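Local coordinates for TqaA (PDB 5DLK), which probably closes nonribosomal peptides into macrocycles through its C-terminal condensation-like domain, the part of the large synthetase held in this chain, at residues Asn311-Pro316 and Gly325-Phe330; Pro53-Gln58 and His365-Asp370; Ala209-His214 and Leu315-Ile320; Pro203-Phe208 and Ile320-Gly325; His59-Arg64 and Ile176-Trp181. One frame throughout, in Å; residues are numbered along the deposited sequence.

Contact 1: Asn311-Pro316 and Gly325-Phe330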
# COMPACT_ATOMS: atom_id res chain seq x y z
N ASN A 311 2.20 7.11 -5.40
CA ASN A 311 2.72 7.01 -4.03
C ASN A 311 2.18 8.09 -3.09
O ASN A 311 2.26 7.94 -1.86
CB ASN A 311 4.26 7.00 -4.03
CG ASN A 311 4.87 8.27 -4.61
OD1 ASN A 311 4.38 9.38 -4.40
ND2 ASN A 311 5.97 8.11 -5.33
N GLY A 312 1.58 9.14 -3.65
CA GLY A 312 0.91 10.15 -2.83
C GLY A 312 1.85 11.02 -2.01
O GLY A 312 1.43 11.66 -1.03
N ARG A 313 3.11 11.07 -2.41
CA ARG A 313 4.11 11.80 -1.62
C ARG A 313 4.70 12.95 -2.41
O ARG A 313 5.88 13.29 -2.26
CB ARG A 313 5.18 10.83 -1.15
CG ARG A 313 4.52 9.70 -0.35
CD ARG A 313 5.46 8.70 0.29
NE ARG A 313 5.84 9.14 1.62
CZ ARG A 313 5.41 8.65 2.78
NH1 ARG A 313 4.56 7.63 2.85
NH2 ARG A 313 5.86 9.18 3.89
N ASN A 314 3.88 13.54 -3.26
CA ASN A 314 4.33 14.70 -4.02
C ASN A 314 3.78 15.99 -3.44
O ASN A 314 4.01 17.07 -3.97
CB ASN A 314 3.96 14.53 -5.49
CG ASN A 314 4.71 13.36 -6.13
OD1 ASN A 314 5.86 13.50 -6.53
ND2 ASN A 314 4.06 12.20 -6.19
N LEU A 315 3.05 15.88 -2.33
CA LEU A 315 2.62 17.05 -1.57
C LEU A 315 3.80 17.77 -0.93
O LEU A 315 4.65 17.15 -0.29
CB LEU A 315 1.63 16.66 -0.49
CG LEU A 315 0.14 16.63 -0.81
CD1 LEU A 315 -0.63 16.28 0.45
CD2 LEU A 315 -0.32 17.98 -1.34
N PRO A 316 3.86 19.10 -1.06
CA PRO A 316 4.94 19.80 -0.37
C PRO A 316 4.67 19.91 1.13
O PRO A 316 3.86 20.72 1.57
CB PRO A 316 4.94 21.18 -1.04
CG PRO A 316 3.52 21.38 -1.47
CD PRO A 316 3.01 20.01 -1.86
N GLY A 325 3.04 5.77 7.12
CA GLY A 325 1.61 5.62 6.94
C GLY A 325 1.33 5.17 5.52
O GLY A 325 2.25 4.92 4.75
N CYS A 326 0.06 5.09 5.18
CA CYS A 326 -0.34 4.66 3.85
C CYS A 326 -0.80 5.87 3.06
O CYS A 326 -1.95 6.25 3.13
CB CYS A 326 -1.46 3.63 3.93
SG CYS A 326 -2.00 3.08 2.29
N THR A 327 0.11 6.48 2.32
CA THR A 327 -0.27 7.63 1.48
C THR A 327 -0.57 7.22 0.04
O THR A 327 -0.85 8.08 -0.81
CB THR A 327 0.82 8.71 1.46
OG1 THR A 327 1.99 8.21 0.80
CG2 THR A 327 1.16 9.16 2.89
N LEU A 328 -0.47 5.92 -0.23
CA LEU A 328 -0.82 5.35 -1.54
C LEU A 328 -2.18 5.83 -1.99
O LEU A 328 -3.08 6.00 -1.18
CB LEU A 328 -0.86 3.81 -1.51
CG LEU A 328 0.41 3.00 -1.32
CD1 LEU A 328 0.06 1.52 -1.35
CD2 LEU A 328 1.42 3.34 -2.41
N ASN A 329 -2.35 6.02 -3.30
CA ASN A 329 -3.66 6.30 -3.84
C ASN A 329 -3.87 5.49 -5.09
O ASN A 329 -2.91 5.13 -5.78
CB ASN A 329 -3.82 7.80 -4.13
CG ASN A 329 -5.25 8.23 -4.11
OD1 ASN A 329 -6.13 7.44 -3.79
ND2 ASN A 329 -5.51 9.49 -4.45
N PHE A 330 -5.13 5.17 -5.37
CA PHE A 330 -5.49 4.45 -6.59
C PHE A 330 -6.33 5.41 -7.44
O PHE A 330 -7.43 5.76 -7.04
CB PHE A 330 -6.24 3.19 -6.25
CG PHE A 330 -5.60 2.43 -5.12
CD1 PHE A 330 -4.40 1.77 -5.32
CD2 PHE A 330 -6.18 2.45 -3.85
CE1 PHE A 330 -3.79 1.06 -4.27
CE2 PHE A 330 -5.57 1.75 -2.79
CZ PHE A 330 -4.37 1.07 -3.02
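Arg313 lays its aliphatic stem across Thr327 at about a right angle, and the two residues pin together the ends of the loop between strands 303-310 and 329-336. With CG anti to the carbonyl carbon (chi1 -57°), the chain leaves CB and brings CG to 3.2 Å from Thr327 OG1; CD follows at 3.5 Å from the same OG1. A bend at chi3 then turns the guanidinium so that NE, NH2 and NH1 each find a different partner: NE donates to Ile320 O, NH2 to Leu323 O (doubtfully short), and NH1 forms a salt bridge with Asp182 while lying 3.7 Å from Thr327 CG2. Thr327 OG1 gives its proton to Asn311 O at 2.7 Å, almost in line with the C=O bond. Asn311 OD1 in turn accepts from Arg313 N (2.9 Å, 158°), an Asx turn that fixes the start of the loop. Between them Gly312 CA makes a C-H...O contact with Thr327 O at 3.4 Å; a CB there would collide with that oxygen. A methionine in place of Arg313 would probably leave Asp182 without this cation and the two loop carbonyls without these donors. Asn311 binds phosphopantetheine in another structure of this protein; none is bound here. Asp182, whose OD2 also accepts from Thr327 N, matches the aspartate of the condensation-domain HHxxxDG motif (here SHxxxDG), so the Arg313-Asp182 salt bridge joins cofactor site and motif.

Contact 2: Pro53-Gln58 and His365-Asp370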
# COMPACT_ATOMS: atom_id res chain seq x y z
N PRO A 53 -11.06 11.04 9.76
CA PRO A 53 -11.59 10.00 8.87
C PRO A 53 -10.44 9.14 8.37
O PRO A 53 -9.31 9.64 8.25
CB PRO A 53 -12.22 10.81 7.71
CG PRO A 53 -12.37 12.23 8.27
CD PRO A 53 -11.20 12.40 9.20
N ALA A 54 -10.71 7.85 8.14
CA ALA A 54 -9.77 7.01 7.42
C ALA A 54 -9.89 7.36 5.93
O ALA A 54 -10.97 7.70 5.46
CB ALA A 54 -10.08 5.56 7.65
N THR A 55 -8.79 7.28 5.19
CA THR A 55 -8.84 7.60 3.76
C THR A 55 -9.48 6.47 2.97
O THR A 55 -9.58 5.33 3.46
CB THR A 55 -7.45 7.85 3.18
OG1 THR A 55 -6.70 6.62 3.21
CG2 THR A 55 -6.72 8.91 3.98
N GLN A 56 -9.90 6.76 1.74
CA GLN A 56 -10.44 5.74 0.89
C GLN A 56 -9.41 4.64 0.65
O GLN A 56 -9.76 3.46 0.62
CB GLN A 56 -10.88 6.35 -0.47
CG GLN A 56 -11.64 5.37 -1.33
CD GLN A 56 -12.32 6.08 -2.50
OE1 GLN A 56 -12.21 7.28 -2.64
NE2 GLN A 56 -12.99 5.31 -3.35
N ALA A 57 -8.15 5.02 0.50
CA ALA A 57 -7.10 4.02 0.26
C ALA A 57 -6.89 3.14 1.51
O ALA A 57 -6.74 1.92 1.40
CB ALA A 57 -5.79 4.70 -0.14
N GLN A 58 -6.88 3.75 2.68
CA GLN A 58 -6.85 2.95 3.91
C GLN A 58 -7.98 1.95 3.96
O GLN A 58 -7.77 0.78 4.31
CB GLN A 58 -6.92 3.86 5.14
CG GLN A 58 -5.61 4.55 5.45
CD GLN A 58 -5.73 5.38 6.71
OE1 GLN A 58 -6.55 6.30 6.78
NE2 GLN A 58 -4.93 5.03 7.73
N HIS A 365 -3.21 13.23 -4.99
CA HIS A 365 -3.38 12.95 -3.57
C HIS A 365 -4.82 12.98 -3.06
O HIS A 365 -5.08 12.62 -1.90
CB HIS A 365 -2.56 13.97 -2.78
CG HIS A 365 -2.98 15.38 -3.04
ND1 HIS A 365 -2.49 16.12 -4.10
CD2 HIS A 365 -3.89 16.17 -2.41
CE1 HIS A 365 -3.07 17.31 -4.10
NE2 HIS A 365 -3.92 17.37 -3.08
N VAL A 366 -5.75 13.44 -3.89
CA VAL A 366 -7.14 13.59 -3.46
C VAL A 366 -7.91 12.27 -3.50
O VAL A 366 -7.55 11.38 -4.25
CB VAL A 366 -7.87 14.64 -4.30
CG1 VAL A 366 -7.32 16.04 -3.99
CG2 VAL A 366 -7.79 14.30 -5.80
N GLU A 367 -8.99 12.18 -2.72
CA GLU A 367 -9.82 10.97 -2.66
C GLU A 367 -10.44 10.62 -4.01
O GLU A 367 -11.00 11.49 -4.66
CB GLU A 367 -10.95 11.15 -1.65
CG GLU A 367 -10.46 11.41 -0.23
CD GLU A 367 -9.86 10.16 0.40
OE1 GLU A 367 -10.65 9.32 0.88
OE2 GLU A 367 -8.62 10.04 0.42
N LEU A 368 -10.37 9.35 -4.41
CA LEU A 368 -10.95 8.91 -5.69
C LEU A 368 -12.44 9.28 -5.81
O LEU A 368 -12.89 9.77 -6.84
CB LEU A 368 -10.79 7.40 -5.87
CG LEU A 368 -11.29 6.82 -7.20
CD1 LEU A 368 -10.49 7.42 -8.39
CD2 LEU A 368 -11.20 5.31 -7.20
N ARG A 369 -13.21 9.03 -4.74
CA ARG A 369 -14.63 9.37 -4.77
C ARG A 369 -14.86 10.87 -4.92
O ARG A 369 -15.90 11.28 -5.42
CB ARG A 369 -15.36 8.83 -3.52
CG ARG A 369 -14.92 9.39 -2.18
CD ARG A 369 -15.89 8.96 -1.06
NE ARG A 369 -16.17 7.51 -1.03
CZ ARG A 369 -15.47 6.62 -0.31
NH1 ARG A 369 -14.45 7.02 0.44
NH2 ARG A 369 -15.80 5.34 -0.33
N ASP A 370 -13.89 11.69 -4.49
CA ASP A 370 -13.98 13.14 -4.68
C ASP A 370 -13.64 13.50 -6.13
O ASP A 370 -14.24 14.39 -6.71
CB ASP A 370 -13.04 13.90 -3.75
CG ASP A 370 -13.50 13.85 -2.29
OD1 ASP A 370 -14.62 13.38 -2.03
OD2 ASP A 370 -12.72 14.29 -1.43
O HOH W 1 -7.44 7.73 -0.39
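Thr55 and Glu367 meet where two helix starts face each other: Thr55 is the N-cap of helix 56-63, in a capping box with Gln58, and Glu367 that of helix 368-375, and each helix borrows an acceptor from the other's segment. Thr55 crosses Glu367 at about a right angle; Thr55 CB lies 3.7 Å from Glu367 OE2. Next along the chain, Gln56 N donates to Glu367 OE1 at 2.8 Å, on the syn lone pair, so a carboxylate sits at the start of helix 56-63, where the helix dipole would probably favour its negative charge. The carboxylate's OE2 has a second mate in Arg215, a salt bridge to helix 208-218. The Gln56 side chain runs out with CG anti to the backbone N (chi1 -171°) and stays extended, which carries OE1 to the other helix; there it accepts from Arg369 N at 2.9 Å, in the carbonyl plane on a lone pair. The same amide lies flat on the Arg369 guanidinium, the planes 18° apart and CD stacked over one face near its rim, while Arg369 NE is paired with Glu381. Ala57 N reaches the carboxylate through a water, 2.9 Å from that N and 2.7 Å from Glu367 OE2. Gln58 closes the box: its N donates to Thr55 OG1 at 2.9 Å, and its OE1 accepts from Thr55 N, also at 2.9 Å.

Contact 3: Ala209-His214 and Leu315-Ile320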
# COMPACT_ATOMS: atom_id res chain seq x y z
N ALA A 209 -1.42 11.68 10.45
CA ALA A 209 -2.45 12.69 10.68
C ALA A 209 -2.05 14.03 10.05
O ALA A 209 -2.90 14.74 9.50
CB ALA A 209 -2.74 12.85 12.17
N HIS A 210 -0.77 14.38 10.10
CA HIS A 210 -0.31 15.66 9.55
C HIS A 210 -0.36 15.70 8.02
O HIS A 210 -0.50 16.75 7.41
CB HIS A 210 1.10 15.96 10.04
CG HIS A 210 1.21 16.04 11.53
ND1 HIS A 210 2.34 15.67 12.23
CD2 HIS A 210 0.31 16.44 12.46
CE1 HIS A 210 2.13 15.84 13.52
NE2 HIS A 210 0.91 16.31 13.69
N TYR A 211 -0.24 14.53 7.40
CA TYR A 211 -0.47 14.41 5.97
C TYR A 211 -1.93 14.74 5.65
O TYR A 211 -2.21 15.51 4.72
CB TYR A 211 -0.13 12.99 5.52
CG TYR A 211 -0.37 12.70 4.06
CD1 TYR A 211 0.56 13.05 3.10
CD2 TYR A 211 -1.52 12.02 3.66
CE1 TYR A 211 0.35 12.76 1.76
CE2 TYR A 211 -1.74 11.74 2.33
CZ TYR A 211 -0.81 12.11 1.38
OH TYR A 211 -1.02 11.81 0.05
N LEU A 212 -2.83 14.19 6.44
CA LEU A 212 -4.26 14.41 6.26
C LEU A 212 -4.64 15.88 6.47
O LEU A 212 -5.41 16.45 5.68
CB LEU A 212 -5.07 13.50 7.18
CG LEU A 212 -4.91 11.99 6.91
CD1 LEU A 212 -5.86 11.19 7.78
CD2 LEU A 212 -5.13 11.70 5.43
N TYR A 213 -4.11 16.51 7.52
CA TYR A 213 -4.39 17.94 7.73
C TYR A 213 -3.86 18.79 6.58
O TYR A 213 -4.53 19.73 6.12
CB TYR A 213 -3.78 18.42 9.06
CG TYR A 213 -4.55 17.91 10.26
CD1 TYR A 213 -5.89 18.24 10.44
CD2 TYR A 213 -3.94 17.11 11.22
CE1 TYR A 213 -6.61 17.76 11.54
CE2 TYR A 213 -4.64 16.64 12.32
CZ TYR A 213 -5.98 16.96 12.47
OH TYR A 213 -6.69 16.50 13.56
N HIS A 214 -2.66 18.46 6.11
CA HIS A 214 -2.06 19.19 4.99
C HIS A 214 -2.88 19.06 3.70
O HIS A 214 -3.05 20.05 2.97
CB HIS A 214 -0.64 18.71 4.77
CG HIS A 214 0.17 19.61 3.89
ND1 HIS A 214 0.04 19.61 2.52
CD2 HIS A 214 1.10 20.54 4.19
CE1 HIS A 214 0.87 20.51 2.01
NE2 HIS A 214 1.53 21.08 3.00
N LEU A 315 3.05 15.88 -2.33
CA LEU A 315 2.62 17.05 -1.57
C LEU A 315 3.80 17.77 -0.93
O LEU A 315 4.65 17.15 -0.29
CB LEU A 315 1.63 16.66 -0.49
CG LEU A 315 0.14 16.63 -0.81
CD1 LEU A 315 -0.63 16.28 0.45
CD2 LEU A 315 -0.32 17.98 -1.34
N PRO A 316 3.86 19.10 -1.06
CA PRO A 316 4.94 19.80 -0.37
C PRO A 316 4.67 19.91 1.13
O PRO A 316 3.86 20.72 1.57
CB PRO A 316 4.94 21.18 -1.04
CG PRO A 316 3.52 21.38 -1.47
CD PRO A 316 3.01 20.01 -1.86
N MET A 317 5.33 19.07 1.91
CA MET A 317 5.20 19.14 3.36
C MET A 317 6.46 18.55 3.97
O MET A 317 7.12 17.70 3.35
CB MET A 317 3.94 18.41 3.84
CG MET A 317 4.08 16.93 4.17
SD MET A 317 2.51 16.20 4.73
CE MET A 317 1.52 16.44 3.27
N ASP A 318 6.81 19.02 5.16
CA ASP A 318 7.99 18.52 5.85
C ASP A 318 7.85 17.03 6.11
O ASP A 318 6.78 16.56 6.50
CB ASP A 318 8.22 19.27 7.16
CG ASP A 318 8.52 20.74 6.95
OD1 ASP A 318 9.08 21.10 5.89
OD2 ASP A 318 8.18 21.55 7.84
N ASN A 319 8.94 16.30 5.86
CA ASN A 319 9.02 14.86 6.10
C ASN A 319 8.09 14.01 5.24
O ASN A 319 7.84 12.85 5.57
CB ASN A 319 8.74 14.55 7.58
CG ASN A 319 9.65 15.32 8.51
OD1 ASN A 319 10.83 15.49 8.22
ND2 ASN A 319 9.10 15.79 9.62
N ILE A 320 7.59 14.58 4.14
CA ILE A 320 6.70 13.84 3.25
C ILE A 320 7.39 12.55 2.77
O ILE A 320 6.73 11.53 2.57
CB ILE A 320 6.25 14.71 2.04
CG1 ILE A 320 5.20 13.99 1.20
CG2 ILE A 320 7.43 15.12 1.18
CD1 ILE A 320 3.98 13.56 1.97
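Leu315 points its CD1 branch at helix 208-218, 3.9 Å from Tyr211 CE1 and 4.0 Å from His214 ND1, a nitrogen that the contact buries without a partner in the model. Pro316 follows with its carbonyl turned to the imidazole: O lies 2.8 Å from His214 NE2, but the angle is too poor for a hydrogen bond. Met317 does most of the packing. Its CB sits over one face of the His214 ring, 3.8 Å from the centroid, a CH-pi contact. A bend at the thioether (chi3 62°) then folds CE in between the two aromatic residues, 3.5 Å from both His214 CB and Tyr211 CD1, and SD makes an oblique Met-aromatic contact with Tyr211. Met317 also opens a type II turn that ends at Ile320; Ile320 CD1 meets the edge of the Tyr211 ring, 3.6 Å from Tyr211 CD1. An alanine at His214 would remove the imidazole and is likely to open a gap beside Met317 CB, setting the thioether free to shift. Tyr211 anchors its hydroxyl on Gly312 O farther back in the loop; elsewhere on the helix, Ala209, Leu212 and Tyr213 pack on Leu52 of strand 47-53, so helix 208-218 lies between that strand and the loop 315-320.

Contact 4: Pro203-Phe208 and Ile320-Gly325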
# COMPACT_ATOMS: atom_id res chain seq x y z
N PRO A 203 16.00 12.19 13.95
CA PRO A 203 15.40 13.51 13.74
C PRO A 203 13.90 13.46 13.98
O PRO A 203 13.31 12.40 13.75
CB PRO A 203 15.72 13.81 12.28
CG PRO A 203 15.88 12.48 11.64
CD PRO A 203 16.48 11.59 12.69
N PRO A 204 13.30 14.56 14.45
CA PRO A 204 11.84 14.56 14.54
C PRO A 204 11.20 14.29 13.18
O PRO A 204 11.82 14.49 12.14
CB PRO A 204 11.51 15.97 15.06
CG PRO A 204 12.79 16.76 14.93
CD PRO A 204 13.90 15.77 15.03
N THR A 205 9.96 13.82 13.20
CA THR A 205 9.26 13.44 11.97
C THR A 205 7.80 13.86 12.07
O THR A 205 7.33 14.21 13.16
CB THR A 205 9.36 11.92 11.72
OG1 THR A 205 8.82 11.60 10.43
CG2 THR A 205 8.60 11.17 12.80
N SER A 206 7.09 13.82 10.95
CA SER A 206 5.66 14.07 10.96
C SER A 206 4.92 12.75 11.02
O SER A 206 5.51 11.70 10.81
CB SER A 206 5.23 14.87 9.74
OG SER A 206 5.96 16.08 9.67
N ASP A 207 3.63 12.79 11.35
CA ASP A 207 2.87 11.55 11.30
C ASP A 207 1.83 11.59 10.20
O ASP A 207 1.71 12.57 9.47
CB ASP A 207 2.22 11.23 12.65
CG ASP A 207 1.33 12.33 13.17
OD1 ASP A 207 0.99 13.27 12.41
OD2 ASP A 207 0.93 12.25 14.36
N PHE A 208 1.08 10.50 10.09
CA PHE A 208 0.09 10.38 9.03
C PHE A 208 -1.03 11.40 9.21
O PHE A 208 -1.53 11.95 8.24
CB PHE A 208 -0.46 8.95 8.99
CG PHE A 208 -1.38 8.70 7.84
CD1 PHE A 208 -0.92 8.79 6.54
CD2 PHE A 208 -2.72 8.41 8.07
CE1 PHE A 208 -1.77 8.57 5.47
CE2 PHE A 208 -3.58 8.19 7.02
CZ PHE A 208 -3.11 8.27 5.72
N ILE A 320 7.59 14.58 4.14
CA ILE A 320 6.70 13.84 3.25
C ILE A 320 7.39 12.55 2.77
O ILE A 320 6.73 11.53 2.57
CB ILE A 320 6.25 14.71 2.04
CG1 ILE A 320 5.20 13.99 1.20
CG2 ILE A 320 7.43 15.12 1.18
CD1 ILE A 320 3.98 13.56 1.97
N GLU A 321 8.71 12.62 2.63
CA GLU A 321 9.52 11.50 2.14
C GLU A 321 9.64 10.36 3.15
O GLU A 321 9.94 9.23 2.77
CB GLU A 321 10.92 12.01 1.78
CG GLU A 321 11.66 12.73 2.93
CD GLU A 321 11.26 14.20 3.08
OE1 GLU A 321 10.61 14.74 2.16
OE2 GLU A 321 11.59 14.81 4.12
N SER A 322 9.39 10.65 4.42
CA SER A 322 9.72 9.69 5.47
C SER A 322 8.61 9.42 6.49
O SER A 322 8.74 8.51 7.31
CB SER A 322 10.98 10.16 6.20
OG SER A 322 10.76 11.40 6.85
N LEU A 323 7.52 10.19 6.46
CA LEU A 323 6.46 9.97 7.45
C LEU A 323 5.84 8.60 7.23
O LEU A 323 5.69 8.15 6.08
CB LEU A 323 5.39 11.07 7.40
CG LEU A 323 4.46 11.25 6.20
CD1 LEU A 323 3.17 10.47 6.38
CD2 LEU A 323 4.15 12.73 6.00
N LEU A 324 5.49 7.93 8.32
CA LEU A 324 5.02 6.55 8.24
C LEU A 324 3.51 6.48 8.14
O LEU A 324 2.78 7.03 8.96
CB LEU A 324 5.51 5.75 9.46
CG LEU A 324 5.20 4.26 9.48
CD1 LEU A 324 5.92 3.51 8.35
CD2 LEU A 324 5.57 3.66 10.86
N GLY A 325 3.04 5.77 7.12
CA GLY A 325 1.61 5.62 6.94
C GLY A 325 1.33 5.17 5.52
O GLY A 325 2.25 4.92 4.75
O HOH W 2 9.23 8.78 9.85
O HOH W 3 4.98 8.86 11.50
O HOH W 4 2.51 8.16 11.54
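Ser322 O takes a proton from a water at 2.6 Å, and the same water lies 2.9 Å from Thr205 OG1, the first of three water bridges between two loops that run in nearly the same direction, 27° apart. One loop leads into helix 208-218, with Asp207 as its N-cap: OD1 accepts from His210 N, and OD2 is held by Ser96. The second water donates to Ser206 O at 3.0 Å and only weakly receives Leu324 N, 3.4 Å away. The third is better placed, accepting from Phe208 N at 3.1 Å and donating to Leu324 O at 2.8 Å. No direct hydrogen bond crosses the contact; waters bridge the facing polar groups instead, one of them only weakly. Beside them Leu323 packs on backbone and ring alike. It sets CG between its backbone N and carbonyl carbon (chi1 67°), pressing CB to 3.5 Å from Ser206 O and sending CD1 to the edge of the Phe208 ring. Leu324 packs its side chain on Leu189 of helix 186-197, while its carbonyl stays with the water. This is structural packing that ties the lead-in of helix 208-218 to the long loop before strand 329-336. At its end Gly325 passes the ring with CA 4.1 Å from Phe208 CD1, where a CB would strike that ring carbon.

Contact 5: His59-Arg64 and Ile176-Trp181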
# COMPACT_ATOMS: atom_id res chain seq x y z
N HIS A 59 -9.17 2.41 3.61
CA HIS A 59 -10.36 1.55 3.59
C HIS A 59 -10.27 0.43 2.56
O HIS A 59 -10.77 -0.68 2.79
CB HIS A 59 -11.60 2.40 3.31
CG HIS A 59 -12.87 1.80 3.80
ND1 HIS A 59 -14.11 2.24 3.39
CD2 HIS A 59 -13.11 0.78 4.67
CE1 HIS A 59 -15.05 1.54 3.99
NE2 HIS A 59 -14.47 0.64 4.76
N VAL A 60 -9.65 0.71 1.42
CA VAL A 60 -9.41 -0.35 0.42
C VAL A 60 -8.69 -1.52 1.07
O VAL A 60 -9.10 -2.68 0.94
CB VAL A 60 -8.56 0.17 -0.77
CG1 VAL A 60 -7.94 -0.99 -1.57
CG2 VAL A 60 -9.41 1.05 -1.66
N PHE A 61 -7.61 -1.21 1.78
CA PHE A 61 -6.81 -2.27 2.39
C PHE A 61 -7.56 -2.97 3.52
O PHE A 61 -7.47 -4.19 3.66
CB PHE A 61 -5.48 -1.71 2.88
CG PHE A 61 -4.50 -1.43 1.78
CD1 PHE A 61 -4.14 -2.44 0.90
CD2 PHE A 61 -3.97 -0.16 1.60
CE1 PHE A 61 -3.24 -2.20 -0.14
CE2 PHE A 61 -3.07 0.10 0.57
CZ PHE A 61 -2.71 -0.94 -0.31
N ILE A 62 -8.28 -2.22 4.33
CA ILE A 62 -9.02 -2.82 5.45
C ILE A 62 -10.10 -3.78 4.96
O ILE A 62 -10.23 -4.92 5.46
CB ILE A 62 -9.63 -1.73 6.37
CG1 ILE A 62 -8.48 -1.01 7.09
CG2 ILE A 62 -10.58 -2.36 7.38
CD1 ILE A 62 -8.88 0.26 7.81
N LYS A 63 -10.83 -3.38 3.91
CA LYS A 63 -11.89 -4.21 3.38
C LYS A 63 -11.36 -5.51 2.80
O LYS A 63 -12.10 -6.49 2.70
CB LYS A 63 -12.66 -3.47 2.27
CG LYS A 63 -13.67 -2.44 2.74
CD LYS A 63 -14.45 -1.96 1.49
CE LYS A 63 -15.42 -0.84 1.78
NZ LYS A 63 -16.40 -1.22 2.85
N ARG A 64 -10.10 -5.49 2.39
CA ARG A 64 -9.47 -6.66 1.77
C ARG A 64 -8.64 -7.48 2.77
O ARG A 64 -7.89 -8.41 2.39
CB ARG A 64 -8.62 -6.19 0.59
CG ARG A 64 -9.52 -5.78 -0.61
CD ARG A 64 -8.84 -4.84 -1.58
NE ARG A 64 -9.79 -4.42 -2.62
CZ ARG A 64 -10.77 -3.53 -2.46
NH1 ARG A 64 -10.97 -2.93 -1.28
NH2 ARG A 64 -11.58 -3.25 -3.47
N ILE A 176 0.69 -5.68 11.46
CA ILE A 176 0.31 -4.35 11.01
C ILE A 176 -0.68 -4.45 9.84
O ILE A 176 -0.58 -5.35 8.99
CB ILE A 176 1.58 -3.51 10.62
CG1 ILE A 176 1.22 -2.06 10.27
CG2 ILE A 176 2.39 -4.20 9.53
CD1 ILE A 176 2.44 -1.14 10.12
N SER A 177 -1.64 -3.53 9.82
CA SER A 177 -2.59 -3.40 8.72
C SER A 177 -1.99 -2.52 7.62
O SER A 177 -1.30 -1.55 7.91
CB SER A 177 -3.91 -2.81 9.24
OG SER A 177 -4.74 -2.38 8.16
N HIS A 178 -2.24 -2.83 6.35
CA HIS A 178 -1.70 -2.02 5.26
C HIS A 178 -2.31 -0.60 5.26
O HIS A 178 -1.81 0.31 4.60
CB HIS A 178 -1.93 -2.75 3.91
CG HIS A 178 -0.95 -2.41 2.83
ND1 HIS A 178 -0.33 -1.17 2.73
CD2 HIS A 178 -0.48 -3.13 1.79
CE1 HIS A 178 0.46 -1.16 1.68
NE2 HIS A 178 0.38 -2.34 1.07
N SER A 179 -3.35 -0.38 6.07
CA SER A 179 -3.83 0.98 6.29
C SER A 179 -2.80 1.83 7.03
O SER A 179 -2.96 3.04 7.15
CB SER A 179 -5.14 0.98 7.09
OG SER A 179 -4.96 0.41 8.39
N GLN A 180 -1.72 1.18 7.49
CA GLN A 180 -0.75 1.84 8.37
C GLN A 180 0.66 1.92 7.79
O GLN A 180 1.58 2.40 8.46
CB GLN A 180 -0.70 1.11 9.74
CG GLN A 180 -2.03 1.09 10.45
CD GLN A 180 -2.00 0.17 11.68
OE1 GLN A 180 -1.94 -1.05 11.55
NE2 GLN A 180 -2.01 0.77 12.88
N TRP A 181 0.85 1.48 6.55
CA TRP A 181 2.18 1.55 5.95
C TRP A 181 2.07 1.55 4.42
O TRP A 181 1.01 1.27 3.87
CB TRP A 181 3.07 0.37 6.42
CG TRP A 181 2.59 -0.96 5.93
CD1 TRP A 181 1.66 -1.76 6.52
CD2 TRP A 181 3.00 -1.64 4.73
NE1 TRP A 181 1.47 -2.90 5.78
CE2 TRP A 181 2.28 -2.85 4.68
CE3 TRP A 181 3.90 -1.35 3.70
CZ2 TRP A 181 2.43 -3.77 3.63
CZ3 TRP A 181 4.05 -2.26 2.66
CH2 TRP A 181 3.32 -3.45 2.63
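Phe61 and His178 stack face to face, their centroids 3.8 Å apart and the planes only 6° from parallel. The rings overlap with a small offset, Phe61 CZ over the centre of the imidazole and His178 CG over that of the phenyl; Phe61 CE1 lies 3.5 Å from His178 CD2. His178 CB also sits over the phenyl face, a CH-pi contact. With CG anti to its backbone nitrogen (chi1 -154°), His178 lays its ring between Phe61 and Trp181, whose CZ2 is 3.5 Å above the opposite face of the imidazole, making a three-ring sandwich. A weak bond from His178 ND1 to Trp181 O (3.0 Å) would probably add a little to holding the turn of the ring about CB-CG. The next residue of helix 56-63, Ile62, sends CD1 to 3.9 Å from Ser179 CB and CG1 near Ser177 OG. Those two serines hold each other through their hydroxyls, Ser177 OG and Ser179 OG being 2.8 Å apart. Farther out, Ser177 N donates to Gln180 OE1 at 3.0 Å, and Ser179 O receives Gln58 NE2 from the same helix as Phe61. By sequence His178 matches the second histidine of the HHxxxDG motif of condensation domains, whose first position is Ser177 here; Gly183, which binds phosphopantetheine in another structure of this protein, follows close by. Stacking without hydrogen bonds across the contact fixes the tilt of the imidazole at this motif.

How the contacts relate
Contact 5 is the buried one, its centre about 8 Å from that of the chain, and is aromatic; the other four are partly buried. Contact 1, at about 10 Å between centres, is polar and charged, as is contact 2 at about 13 Å. Contacts 3 and 4, at about 17 and 16 Å, lie farther out, where thioether packing and water bridges take over. Contacts 2 and 5 both use helix 56-63, one its capped start and the other its buried side. Contacts 1, 3 and 4 all draw on the loop between strands 303-310 and 329-336. Cys326 of contact 1 packs on Phe61 and His178 of contact 5, while Asn329 bonds Val366 of contact 2.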